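Local coordinates for hypothetical protein EF0006 (PDB 2GMQ) that is of unknown function but, as a plasmid-encoded PrgU-like protein, probably takes part in the enterococcal pheromone response, at residues 79-84 with 96-101; 12-17 with 58-63. All blocks are in the same frame, centred on the assembly; numbering follows the deposited sequence. Where two conformers were deposited one is given.

Contact 1: residues 79-84 with 96-101; sequences PEKSIY and VFFIKT
K81 rests against the ring of F98 at the start of an antiparallel beta hairpin, in which 83-85, the outermost strand within this chain of the four-stranded sheet, runs beside 94-98. Ahead of the pairing, 79-81 turn with helical backbone angles, and a weak bond from S82 N back to P79 O closes this turn. K81 approaches F98 from two points: its CB lies 3.6 Å from CD2 of F98, while its carbonyl O stands 3.3 Å from CE2 of F98, oblique to the ring. The two side chains cross at about a right angle, and the extended lysine chain then runs off from the contact, making a cation-pi contact with Y78.

S82 is buried, and a water links the two segments here, between S82 OG and F98 N. With OG turned beside its own backbone N (chi1 -57°), OG of S82 accepts a hydrogen bond from this water 2.7 Å away, and the same water accepts the N-H of F98. That hydroxyl oxygen also sits 3.3 Å from CD1 of F97, while S82 CA gives a C-H contact to V96 O.

I83 and V96 form an antiparallel hydrogen-bonded pair: I83 N reaches V96 O at 3.1 Å, in the carbonyl plane, and V96 N returns a bond to I83 O. The side chains of this pair share one face of the sheet, where CG1 of I83 lies 4.2 Å from V96 CB and also meets the edge of the F98 ring at CE2.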
ATOM      1  N   PRO A  79       2.733  31.083  -1.555  1.00 30.23           N
ATOM      2  CA  PRO A  79       2.458  31.047  -0.101  1.00 30.68           C
ATOM      3  C   PRO A  79       1.124  31.662   0.299  1.00 30.71           C
ATOM      4  O   PRO A  79       0.556  31.257   1.306  1.00 32.64           O
ATOM      5  CB  PRO A  79       3.630  31.848   0.533  1.00 30.39           C
ATOM      6  CG  PRO A  79       4.599  32.054  -0.509  1.00 31.60           C
ATOM      7  CD  PRO A  79       4.097  31.541  -1.846  1.00 30.31           C
ATOM      8  N   GLU A  80       0.639  32.626  -0.471  1.00 30.70           N
ATOM      9  CA  GLU A  80      -0.589  33.331  -0.062  1.00 32.99           C
ATOM     10  C   GLU A  80      -1.866  32.545  -0.366  1.00 31.00           C
ATOM     11  O   GLU A  80      -2.934  32.914   0.121  1.00 30.50           O
ATOM     12  CB  GLU A  80      -0.636  34.798  -0.574  1.00 34.24           C
ATOM     13  CG  GLU A  80       0.668  35.608  -0.407  1.00 39.33           C
ATOM     14  CD  GLU A  80       1.143  35.803   1.048  1.00 45.99           C
ATOM     15  OE1 GLU A  80       2.368  35.610   1.261  1.00 49.21           O
ATOM     16  OE2 GLU A  80       0.332  36.144   1.967  1.00 47.05           O
ATOM     17  N   LYS A  81      -1.708  31.415  -1.058  1.00 29.88           N
ATOM     18  CA  LYS A  81      -2.796  30.495  -1.373  1.00 30.22           C
ATOM     19  C   LYS A  81      -2.842  29.271  -0.423  1.00 29.48           C
ATOM     20  O   LYS A  81      -3.807  28.510  -0.444  1.00 29.79           O
ATOM     21  CB  LYS A  81      -2.675  29.997  -2.812  1.00 30.07           C
ATOM     22  CG  LYS A  81      -2.763  31.173  -3.825  1.00 32.83           C
ATOM     23  CD  LYS A  81      -2.841  30.658  -5.221  1.00 32.17           C
ATOM     24  CE  LYS A  81      -2.621  31.857  -6.225  1.00 35.45           C
ATOM     25  NZ  LYS A  81      -2.056  31.532  -7.595  1.00 36.96           N
ATOM     26  N   SER A  82      -1.785  29.053   0.348  1.00 29.97           N
ATOM     27  CA  SER A  82      -1.756  27.890   1.280  1.00 29.48           C
ATOM     28  C   SER A  82      -2.893  28.024   2.286  1.00 30.67           C
ATOM     29  O   SER A  82      -3.047  29.075   2.932  1.00 30.24           O
ATOM     30  CB  SER A  82      -0.422  27.801   2.003  1.00 28.76           C
ATOM     31  OG  SER A  82       0.656  27.719   1.051  1.00 30.01           O
ATOM     32  N   ILE A  83      -3.698  26.960   2.410  1.00 33.09           N
ATOM     33  CA  ILE A  83      -4.929  26.969   3.253  1.00 34.06           C
ATOM     34  C   ILE A  83      -5.201  25.614   3.925  1.00 34.08           C
ATOM     35  O   ILE A  83      -4.734  24.596   3.449  1.00 32.77           O
ATOM     36  CB  ILE A  83      -6.197  27.337   2.440  1.00 34.84           C
ATOM     37  CG1 ILE A  83      -6.424  26.372   1.273  1.00 36.02           C
ATOM     38  CG2 ILE A  83      -6.161  28.804   1.987  1.00 38.32           C
ATOM     39  CD1 ILE A  83      -7.785  26.425   0.674  1.00 40.77           C
ATOM     40  N   TYR A  84      -5.953  25.622   5.026  1.00 32.12           N
ATOM     41  CA  TYR A  84      -6.492  24.392   5.622  1.00 33.07           C
ATOM     42  C   TYR A  84      -7.895  24.121   5.047  1.00 33.03           C
ATOM     43  O   TYR A  84      -8.670  25.049   4.871  1.00 32.39           O
ATOM     44  CB  TYR A  84      -6.518  24.487   7.176  1.00 33.35           C
ATOM     45  CG  TYR A  84      -5.164  24.189   7.761  1.00 31.99           C
ATOM     46  CD1 TYR A  84      -4.105  25.088   7.619  1.00 36.06           C
ATOM     47  CD2 TYR A  84      -4.914  22.965   8.395  1.00 31.00           C
ATOM     48  CE1 TYR A  84      -2.827  24.783   8.106  1.00 34.37           C
ATOM     49  CE2 TYR A  84      -3.669  22.663   8.902  1.00 30.93           C
ATOM     50  CZ  TYR A  84      -2.644  23.577   8.782  1.00 32.49           C
ATOM     51  OH  TYR A  84      -1.422  23.268   9.271  1.00 34.22           O
ATOM     52  N   VAL A  96      -3.207  22.465   2.440  1.00 27.50           N
ATOM     53  CA  VAL A  96      -3.192  22.347   1.000  1.00 27.34           C
ATOM     54  C   VAL A  96      -2.223  23.419   0.501  1.00 27.48           C
ATOM     55  O   VAL A  96      -2.267  24.582   1.012  1.00 25.90           O
ATOM     56  CB  VAL A  96      -4.596  22.680   0.445  1.00 29.09           C
ATOM     57  CG1 VAL A  96      -4.616  22.718  -1.068  1.00 28.10           C
ATOM     58  CG2 VAL A  96      -5.664  21.758   1.092  1.00 32.17           C
ATOM     59  N   PHE A  97      -1.427  23.036  -0.502  1.00 27.44           N
ATOM     60  CA  PHE A  97      -0.481  24.028  -1.107  1.00 28.18           C
ATOM     61  C   PHE A  97      -0.760  24.101  -2.582  1.00 29.86           C
ATOM     62  O   PHE A  97      -1.024  23.055  -3.207  1.00 30.38           O
ATOM     63  CB  PHE A  97       0.952  23.566  -0.936  1.00 29.82           C
ATOM     64  CG  PHE A  97       1.368  23.538   0.501  1.00 27.25           C
ATOM     65  CD1 PHE A  97       1.886  24.701   1.109  1.00 28.60           C
ATOM     66  CD2 PHE A  97       1.267  22.318   1.237  1.00 30.11           C
ATOM     67  CE1 PHE A  97       2.275  24.720   2.469  1.00 28.14           C
ATOM     68  CE2 PHE A  97       1.653  22.309   2.617  1.00 32.21           C
ATOM     69  CZ  PHE A  97       2.161  23.483   3.230  1.00 29.86           C
ATOM     70  N   PHE A  98      -0.654  25.309  -3.120  1.00 28.16           N
ATOM     71  CA  PHE A  98      -0.880  25.486  -4.559  1.00 26.90           C
ATOM     72  C   PHE A  98       0.471  25.623  -5.186  1.00 26.68           C
ATOM     73  O   PHE A  98       1.284  26.446  -4.753  1.00 29.45           O
ATOM     74  CB  PHE A  98      -1.735  26.669  -4.880  1.00 28.86           C
ATOM     75  CG  PHE A  98      -3.202  26.469  -4.450  1.00 30.89           C
ATOM     76  CD1 PHE A  98      -4.163  26.143  -5.402  1.00 30.76           C
ATOM     77  CD2 PHE A  98      -3.535  26.498  -3.119  1.00 30.18           C
ATOM     78  CE1 PHE A  98      -5.511  25.925  -5.014  1.00 33.75           C
ATOM     79  CE2 PHE A  98      -4.902  26.290  -2.665  1.00 32.95           C
ATOM     80  CZ  PHE A  98      -5.884  25.990  -3.617  1.00 34.36           C
ATOM     81  N   ILE A  99       0.691  24.799  -6.187  1.00 26.09           N
ATOM     82  CA  ILE A  99       2.044  24.697  -6.745  1.00 26.58           C
ATOM     83  C   ILE A  99       2.306  25.815  -7.753  1.00 26.95           C
ATOM     84  O   ILE A  99       1.587  25.907  -8.754  1.00 28.13           O
ATOM     85  CB  ILE A  99       2.264  23.326  -7.348  1.00 25.03           C
ATOM     86  CG1 ILE A  99       2.106  22.181  -6.311  1.00 26.41           C
ATOM     87  CG2 ILE A  99       3.688  23.196  -7.888  1.00 28.82           C
ATOM     88  CD1 ILE A  99       2.812  22.473  -5.018  1.00 27.87           C
ATOM     89  N   LYS A 100       3.427  26.531  -7.558  1.00 25.98           N
ATOM     90  CA  LYS A 100       3.880  27.585  -8.486  1.00 24.78           C
ATOM     91  C   LYS A 100       4.865  27.088  -9.570  1.00 26.10           C
ATOM     92  O   LYS A 100       4.743  27.458 -10.782  1.00 26.63           O
ATOM     93  CB  LYS A 100       4.541  28.691  -7.636  1.00 24.56           C
ATOM     94  CG  LYS A 100       5.222  29.810  -8.535  1.00 27.83           C
ATOM     95  CD  LYS A 100       5.469  31.054  -7.795  1.00 31.81           C
ATOM     96  CE  LYS A 100       6.470  30.868  -6.703  1.00 38.87           C
ATOM     97  NZ  LYS A 100       6.828  32.206  -6.046  1.00 39.18           N
ATOM     98  N   THR A 101       5.868  26.341  -9.141  1.00 23.56           N
ATOM     99  CA  THR A 101       6.802  25.755 -10.174  1.00 24.26           C
ATOM    100  C   THR A 101       6.004  24.892 -11.161  1.00 25.55           C
ATOM    101  O   THR A 101       5.341  23.900 -10.789  1.00 24.35           O
ATOM    102  CB  THR A 101       7.818  24.914  -9.501  1.00 26.57           C
ATOM    103  OG1 THR A 101       8.547  25.754  -8.589  1.00 26.82           O
ATOM    104  CG2 THR A 101       8.706  24.185 -10.593  1.00 24.67           C
TER
HETATM  105  O   HOH W   1       0.116  27.337  -1.613  1.00 29.36           O

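Contact 2: residues 12-17 with 58-63; sequences GMKEIA and IQEITT
K14 lays its aliphatic chain across the side chain of E60, with CD of K14 3.6 Å from CB of E60. Because CG of K14 stands opposite the backbone N (chi1 -175°) and the chain stays extended until a bend at chi4, the methylenes run past E60 while the amine turns off. Nearer the backbone the approach is closer still, CB of K14 lying 3.1 Å from the carbonyl O of E60.

The backbone of K14 is gripped more firmly. Its N-H goes to the hydroxyl of T62, 3.0 Å from N to OG1, with an angle of 154° at the hydrogen. Chi1 of T62 (61°) sets OG1 between the backbone N and the carbonyl carbon, where it can receive the K14 N-H. K14 O accepts the N-H of T62 at 2.7 Å in the carbonyl plane, and a weak second bond from T63 N. Parallel pairing begins at the E15-T63 bridge: I16 N bonds T63 O at 2.9 Å, and the E15 chain passes over CG2 of T63 on the same face. Here strand 15-19 joins strand 63-68 in the mixed three-stranded sheet.

Toward the interior, I16 and I61 touch through their CG2 methyls, 3.9 Å apart, and I61 packs on F97. Beyond I16, A17 N bonds N50 of the second subunit, bringing the strand up to a subunit interface. At the outer end, one water donates to both G12 O and E60 O. Three of the four hydrogen bonds across the contact join backbone to backbone; in the fourth the T62 hydroxyl takes the place of a carbonyl acceptor.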
ATOM      1  N   GLY A  12      11.733  35.815   3.748  1.00 55.62           N
ATOM      2  CA  GLY A  12      12.463  35.061   2.692  1.00 55.73           C
ATOM      3  C   GLY A  12      11.970  33.625   2.567  1.00 55.96           C
ATOM      4  O   GLY A  12      10.866  33.292   3.030  1.00 55.74           O
HETATM    5  N   MSE A  13      12.810  32.779   1.962  1.00 55.75           N
HETATM    6  CA  MSE A  13      12.527  31.355   1.718  1.00 56.17           C
HETATM    7  C   MSE A  13      12.303  30.498   3.021  1.00 50.94           C
HETATM    8  O   MSE A  13      12.932  30.697   4.052  1.00 50.16           O
HETATM    9  CB  MSE A  13      13.627  30.766   0.783  1.00 55.52           C
HETATM   10  CG  MSE A  13      13.714  31.427  -0.665  1.00 60.31           C
HETATM   11 SE   MSE A  13      15.503  31.874  -1.694  1.00 71.60          SE
HETATM   12  CE  MSE A  13      16.327  33.123  -0.368  1.00 63.21           C
ATOM     13  N   LYS A  14      11.346  29.584   2.979  1.00 44.96           N
ATOM     14  CA  LYS A  14      11.216  28.537   4.009  1.00 39.62           C
ATOM     15  C   LYS A  14      10.761  27.273   3.267  1.00 36.44           C
ATOM     16  O   LYS A  14       9.791  27.331   2.546  1.00 35.42           O
ATOM     17  CB  LYS A  14      10.205  28.900   5.083  1.00 40.36           C
ATOM     18  CG  LYS A  14      10.166  27.901   6.199  1.00 41.16           C
ATOM     19  CD  LYS A  14       9.107  28.263   7.208  1.00 46.79           C
ATOM     20  CE  LYS A  14       9.303  27.533   8.535  1.00 49.12           C
ATOM     21  NZ  LYS A  14       9.145  26.061   8.262  1.00 55.07           N
ATOM     22  N   GLU A  15      11.461  26.160   3.477  1.00 34.01           N
ATOM     23  CA  GLU A  15      11.353  24.952   2.672  1.00 33.42           C
ATOM     24  C   GLU A  15      10.976  23.813   3.622  1.00 31.80           C
ATOM     25  O   GLU A  15      11.479  23.771   4.796  1.00 31.97           O
ATOM     26  CB  GLU A  15      12.691  24.638   1.993  1.00 35.32           C
ATOM     27  CG  GLU A  15      12.551  23.450   1.061  1.00 35.56           C
ATOM     28  CD  GLU A  15      13.768  23.189   0.170  1.00 41.67           C
ATOM     29  OE1 GLU A  15      14.369  24.190  -0.342  1.00 44.48           O
ATOM     30  OE2 GLU A  15      14.078  21.982  -0.087  1.00 35.09           O
ATOM     31  N   ILE A  16      10.022  23.025   3.218  1.00 28.86           N
ATOM     32  CA  ILE A  16       9.701  21.864   4.022  1.00 30.65           C
ATOM     33  C   ILE A  16       9.662  20.652   3.088  1.00 31.32           C
ATOM     34  O   ILE A  16       9.124  20.771   1.947  1.00 31.97           O
ATOM     35  CB  ILE A  16       8.358  22.028   4.781  1.00 30.30           C
ATOM     36  CG1 ILE A  16       8.113  20.727   5.587  1.00 32.11           C
ATOM     37  CG2 ILE A  16       7.176  22.086   3.782  1.00 30.64           C
ATOM     38  CD1 ILE A  16       6.997  20.794   6.679  1.00 32.75           C
ATOM     39  N   ALA A  17      10.277  19.527   3.521  1.00 31.46           N
ATOM     40  CA  ALA A  17      10.264  18.320   2.721  1.00 28.88           C
ATOM     41  C   ALA A  17       9.011  17.523   3.166  1.00 30.30           C
ATOM     42  O   ALA A  17       8.742  17.422   4.388  1.00 30.11           O
ATOM     43  CB  ALA A  17      11.506  17.494   2.959  1.00 30.26           C
ATOM     44  N   ILE A  58       1.680  28.205   8.208  1.00 25.55           N
ATOM     45  CA  ILE A  58       1.682  27.491   6.884  1.00 25.57           C
ATOM     46  C   ILE A  58       2.137  28.450   5.772  1.00 24.54           C
ATOM     47  O   ILE A  58       2.843  28.041   4.782  1.00 24.06           O
ATOM     48  CB  ILE A  58       0.294  26.820   6.597  1.00 25.51           C
ATOM     49  CG1 ILE A  58       0.359  26.021   5.285  1.00 26.58           C
ATOM     50  CG2 ILE A  58      -0.835  27.861   6.662  1.00 25.83           C
ATOM     51  CD1 ILE A  58      -0.929  25.217   4.901  1.00 26.98           C
ATOM     52  N   GLN A  59       1.784  29.733   5.907  1.00 26.55           N
ATOM     53  CA  GLN A  59       2.061  30.674   4.827  1.00 28.46           C
ATOM     54  C   GLN A  59       3.522  31.147   4.798  1.00 28.91           C
ATOM     55  O   GLN A  59       3.885  31.893   3.913  1.00 29.78           O
ATOM     56  CB  GLN A  59       1.005  31.795   4.780  1.00 30.34           C
ATOM     57  CG  GLN A  59      -0.358  31.199   4.319  1.00 33.07           C
ATOM     58  CD  GLN A  59      -1.345  32.203   3.732  1.00 38.10           C
ATOM     59  OE1 GLN A  59      -1.293  33.404   4.009  1.00 38.50           O
ATOM     60  NE2 GLN A  59      -2.294  31.692   2.963  1.00 39.61           N
ATOM     61  N   GLU A  60       4.354  30.670   5.729  1.00 28.22           N
ATOM     62  CA  GLU A  60       5.803  30.911   5.715  0.50 28.14           C
ATOM     63  C   GLU A  60       6.529  30.019   4.684  1.00 28.65           C
ATOM     64  O   GLU A  60       7.604  30.340   4.195  1.00 28.57           O
ATOM     65  CB  GLU A  60       6.393  30.646   7.101  0.50 27.43           C
ATOM     66  CG  GLU A  60       5.664  31.365   8.242  0.50 26.67           C
ATOM     67  CD  GLU A  60       6.475  31.435   9.517  0.50 28.75           C
ATOM     68  OE1 GLU A  60       7.599  30.890   9.578  0.50 30.56           O
ATOM     69  OE2 GLU A  60       5.968  32.036  10.480  0.50 27.21           O
ATOM     70  N   ILE A  61       5.918  28.884   4.360  1.00 27.71           N
ATOM     71  CA  ILE A  61       6.522  27.916   3.460  1.00 28.16           C
ATOM     72  C   ILE A  61       6.481  28.457   2.009  1.00 27.87           C
ATOM     73  O   ILE A  61       5.438  28.813   1.516  1.00 28.34           O
ATOM     74  CB  ILE A  61       5.758  26.577   3.512  1.00 27.85           C
ATOM     75  CG1 ILE A  61       5.934  25.872   4.900  1.00 27.81           C
ATOM     76  CG2 ILE A  61       6.284  25.684   2.427  1.00 28.34           C
ATOM     77  CD1 ILE A  61       4.807  24.889   5.346  1.00 30.00           C
ATOM     78  N   THR A  62       7.637  28.532   1.377  1.00 27.48           N
ATOM     79  CA  THR A  62       7.754  28.965  -0.017  1.00 27.43           C
ATOM     80  C   THR A  62       8.050  27.794  -0.992  1.00 28.81           C
ATOM     81  O   THR A  62       7.847  27.953  -2.197  1.00 27.54           O
ATOM     82  CB  THR A  62       8.865  29.988  -0.165  1.00 30.83           C
ATOM     83  OG1 THR A  62      10.130  29.413   0.233  1.00 33.29           O
ATOM     84  CG2 THR A  62       8.535  31.189   0.669  1.00 27.08           C
ATOM     85  N   THR A  63       8.552  26.675  -0.467  1.00 26.58           N
ATOM     86  CA  THR A  63       9.015  25.546  -1.245  1.00 27.66           C
ATOM     87  C   THR A  63       8.691  24.218  -0.542  1.00 29.02           C
ATOM     88  O   THR A  63       8.925  24.066   0.689  1.00 28.13           O
ATOM     89  CB  THR A  63      10.560  25.639  -1.327  1.00 31.22           C
ATOM     90  OG1 THR A  63      10.883  26.907  -1.893  1.00 34.29           O
ATOM     91  CG2 THR A  63      11.085  24.518  -2.256  1.00 33.50           C
TER
HETATM   92  O   HOH W   2       9.176  32.482   4.886  1.00 57.19           O

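Overall arrangement
Contact 2 closes along the chain before contact 1 opens, and their centres lie about 10 Å apart. The turn at 58-61 joins them: Q59 NE2 makes a probable hydrogen bond of 2.7 Å to S82 O, while I58 CG1 packs 3.6 Å from CE1 of F97. Contact 2 belongs to the three-stranded mixed sheet and contact 1 to the four-stranded antiparallel one, and the F97 ring of contact 1 packs on I58 and I61 of contact 2. A second subunit reaches contact 2, whereas no other protein chain of the assembly touches contact 1. Neither contact is tied to a ligand or an assigned site.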